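PDB 3G02: epoxide hydrolase from Aspergillus niger, which probably hydrolyses epoxides to vicinal diols, as an alpha/beta-hydrolase-fold enzyme in an enantioselective variant obtained by directed evolution. Local coordinates for residues V22-D26 with W75-E79. The protein carries 9 engineered substitutions. Residues are numbered along the deposited sequence; the frame is centred on the assembly and turned at random.
Sequences VSIPD and WRPFE
Both main-chain polar atoms of Ile24 are taken by charged side chains of one helix turn: its N-H by Glu79 and its carbonyl by Arg76. The site belongs to the N-terminal region of this alpha/beta-hydrolase-fold epoxide hydrolase, where loop residues 22-25, with Pro25 at the N-cap position, lead into helix 26-38 and lie against the helical segment 75-79. The guanidinium meets Ile24 end-on, with two nitrogens on a single oxygen: Arg76 NH1 to Ile24 O is 2.9 Å and Arg76 NH2 to Ile24 O is 2.8 Å. Both bonds are bent at hydrogen, as expected when two donors share one acceptor, yet the oxygen stays near the guanidinium plane. Arg76 NH2 also forms a salt bridge with Asp26 OD1 at 2.8 Å; here the two planes stand 70° apart, and the nitrogen approaches from above the carboxylate. A water accepting from Arg76 NE and donating to Asp26 OD1 closes a second route between these side chains. The bend of Arg76 at chi2 (-63°) leaves NH1 beside its helix neighbour Glu79, and the Arg76 NH1 to Glu79 OE1 salt bridge completes a three-residue network that should favour the ionised carboxylates. Glu79 CG lies anti to the backbone N, and the extended chain beyond it carries the carboxylate to the loop. There OE2 accepts a nearly straight bond from Ile24 N (169°) on its syn side. Next to these polar contacts Ile24 CG1 packs against the indole of Trp75, 3.8 Å from CE2, the two side chains crossing at about a right angle, with Leu29 and Leu304 touching both residues, while Val22 CG1 approaches the indole edge. Trp75 NE1 gives OE2 its second bond, donating to Glu79 OE2 from above the carboxylate plane at 3.0 Å.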
ATOM      1  N   VAL A  22      -3.530 -15.548  27.863  1.00 14.01           N
ATOM      2  CA  VAL A  22      -4.082 -15.596  26.512  1.00 14.20           C
ATOM      3  C   VAL A  22      -5.017 -16.799  26.408  1.00 14.56           C
ATOM      4  O   VAL A  22      -4.612 -17.935  26.657  1.00 14.39           O
ATOM      5  CB  VAL A  22      -2.975 -15.669  25.432  1.00 13.93           C
ATOM      6  CG1 VAL A  22      -3.595 -15.656  24.033  1.00 13.87           C
ATOM      7  CG2 VAL A  22      -1.982 -14.515  25.594  1.00 14.04           C
ATOM      8  N   SER A  23      -6.272 -16.531  26.059  1.00 15.09           N
ATOM      9  CA  SER A  23      -7.291 -17.563  25.957  1.00 15.73           C
ATOM     10  C   SER A  23      -8.276 -17.198  24.858  1.00 15.79           C
ATOM     11  O   SER A  23      -9.383 -16.721  25.125  1.00 15.90           O
ATOM     12  CB  SER A  23      -8.010 -17.745  27.300  1.00 15.77           C
ATOM     13  OG  SER A  23      -8.903 -18.843  27.250  1.00 17.87           O
ATOM     14  N   ILE A  24      -7.849 -17.410  23.615  1.00 15.84           N
ATOM     15  CA  ILE A  24      -8.672 -17.105  22.449  1.00 16.00           C
ATOM     16  C   ILE A  24      -9.814 -18.119  22.364  1.00 16.30           C
ATOM     17  O   ILE A  24      -9.566 -19.326  22.326  1.00 15.85           O
ATOM     18  CB  ILE A  24      -7.836 -17.116  21.134  1.00 15.98           C
ATOM     19  CG1 ILE A  24      -6.642 -16.145  21.215  1.00 15.77           C
ATOM     20  CG2 ILE A  24      -8.721 -16.824  19.916  1.00 15.82           C
ATOM     21  CD1 ILE A  24      -7.002 -14.673  21.427  1.00 15.68           C
ATOM     22  N   PRO A  25     -11.071 -17.632  22.357  1.00 17.02           N
ATOM     23  CA  PRO A  25     -12.215 -18.533  22.255  1.00 17.31           C
ATOM     24  C   PRO A  25     -12.162 -19.412  21.007  1.00 17.68           C
ATOM     25  O   PRO A  25     -11.712 -18.960  19.948  1.00 17.41           O
ATOM     26  CB  PRO A  25     -13.409 -17.574  22.178  1.00 17.31           C
ATOM     27  CG  PRO A  25     -12.937 -16.328  22.841  1.00 17.64           C
ATOM     28  CD  PRO A  25     -11.491 -16.223  22.463  1.00 17.05           C
ATOM     29  N   ASP A  26     -12.621 -20.656  21.141  1.00 18.03           N
ATOM     30  CA  ASP A  26     -12.674 -21.605  20.027  1.00 18.51           C
ATOM     31  C   ASP A  26     -13.412 -21.029  18.821  1.00 18.70           C
ATOM     32  O   ASP A  26     -12.996 -21.237  17.679  1.00 18.47           O
ATOM     33  CB  ASP A  26     -13.341 -22.917  20.458  1.00 18.75           C
ATOM     34  CG  ASP A  26     -12.424 -23.804  21.281  1.00 19.78           C
ATOM     35  OD1 ASP A  26     -11.218 -23.900  20.959  1.00 19.84           O
ATOM     36  OD2 ASP A  26     -12.919 -24.426  22.248  1.00 21.74           O
ATOM     37  N   TRP A  75      -3.223 -23.058  16.845  1.00 14.03           N
ATOM     38  CA  TRP A  75      -2.999 -21.916  17.724  1.00 13.39           C
ATOM     39  C   TRP A  75      -2.614 -22.316  19.154  1.00 13.36           C
ATOM     40  O   TRP A  75      -1.811 -21.636  19.796  1.00 13.16           O
ATOM     41  CB  TRP A  75      -4.252 -21.032  17.745  1.00 13.02           C
ATOM     42  CG  TRP A  75      -4.182 -19.905  18.725  1.00 12.63           C
ATOM     43  CD1 TRP A  75      -4.783 -19.849  19.950  1.00 12.68           C
ATOM     44  CD2 TRP A  75      -3.456 -18.677  18.577  1.00 11.49           C
ATOM     45  NE1 TRP A  75      -4.484 -18.663  20.570  1.00 12.26           N
ATOM     46  CE2 TRP A  75      -3.673 -17.921  19.750  1.00 11.73           C
ATOM     47  CE3 TRP A  75      -2.650 -18.138  17.561  1.00 11.89           C
ATOM     48  CZ2 TRP A  75      -3.112 -16.653  19.939  1.00 12.06           C
ATOM     49  CZ3 TRP A  75      -2.096 -16.879  17.750  1.00 11.98           C
ATOM     50  CH2 TRP A  75      -2.326 -16.151  18.934  1.00 12.29           C
ATOM     51  N   ARG A  76      -3.188 -23.412  19.647  1.00 13.68           N
ATOM     52  CA  ARG A  76      -3.074 -23.755  21.073  1.00 13.70           C
ATOM     53  C   ARG A  76      -1.648 -23.952  21.621  1.00 13.33           C
ATOM     54  O   ARG A  76      -1.338 -23.411  22.684  1.00 13.58           O
ATOM     55  CB  ARG A  76      -3.980 -24.941  21.442  1.00 13.97           C
ATOM     56  CG  ARG A  76      -5.474 -24.677  21.284  1.00 14.77           C
ATOM     57  CD  ARG A  76      -5.977 -23.569  22.204  1.00 15.58           C
ATOM     58  NE  ARG A  76      -7.407 -23.339  22.012  1.00 17.07           N
ATOM     59  CZ  ARG A  76      -8.022 -22.175  22.209  1.00 16.21           C
ATOM     60  NH1 ARG A  76      -7.340 -21.104  22.593  1.00 16.26           N
ATOM     61  NH2 ARG A  76      -9.329 -22.078  22.001  1.00 16.26           N
ATOM     62  N   PRO A  77      -0.781 -24.719  20.921  1.00 13.23           N
ATOM     63  CA  PRO A  77       0.613 -24.804  21.384  1.00 13.20           C
ATOM     64  C   PRO A  77       1.337 -23.453  21.445  1.00 12.84           C
ATOM     65  O   PRO A  77       2.111 -23.207  22.375  1.00 13.05           O
ATOM     66  CB  PRO A  77       1.272 -25.715  20.342  1.00 13.31           C
ATOM     67  CG  PRO A  77       0.153 -26.544  19.816  1.00 13.41           C
ATOM     68  CD  PRO A  77      -1.002 -25.580  19.745  1.00 13.19           C
ATOM     69  N   PHE A  78       1.086 -22.587  20.464  1.00 12.54           N
ATOM     70  CA  PHE A  78       1.648 -21.241  20.483  1.00 11.97           C
ATOM     71  C   PHE A  78       1.103 -20.434  21.658  1.00 11.93           C
ATOM     72  O   PHE A  78       1.861 -19.765  22.361  1.00 11.52           O
ATOM     73  CB  PHE A  78       1.372 -20.531  19.155  1.00 11.79           C
ATOM     74  CG  PHE A  78       1.832 -19.096  19.115  1.00 11.55           C
ATOM     75  CD1 PHE A  78       3.168 -18.759  19.322  1.00 11.56           C
ATOM     76  CD2 PHE A  78       0.922 -18.083  18.844  1.00 11.15           C
ATOM     77  CE1 PHE A  78       3.584 -17.425  19.272  1.00 12.07           C
ATOM     78  CE2 PHE A  78       1.326 -16.751  18.790  1.00 11.53           C
ATOM     79  CZ  PHE A  78       2.659 -16.422  19.005  1.00 11.34           C
ATOM     80  N   GLU A  79      -0.209 -20.512  21.869  1.00 12.14           N
ATOM     81  CA  GLU A  79      -0.855 -19.857  23.001  1.00 12.50           C
ATOM     82  C   GLU A  79      -0.253 -20.330  24.325  1.00 12.72           C
ATOM     83  O   GLU A  79      -0.006 -19.523  25.222  1.00 12.84           O
ATOM     84  CB  GLU A  79      -2.355 -20.125  22.972  1.00 12.60           C
ATOM     85  CG  GLU A  79      -3.161 -19.382  24.009  1.00 13.07           C
ATOM     86  CD  GLU A  79      -4.639 -19.652  23.859  1.00 14.07           C
ATOM     87  OE1 GLU A  79      -5.068 -20.789  24.158  1.00 14.71           O
ATOM     88  OE2 GLU A  79      -5.368 -18.738  23.424  1.00 14.58           O
TER
HETATM   89  O   HOH W   1      -9.334 -25.196  22.415  1.00 21.92           O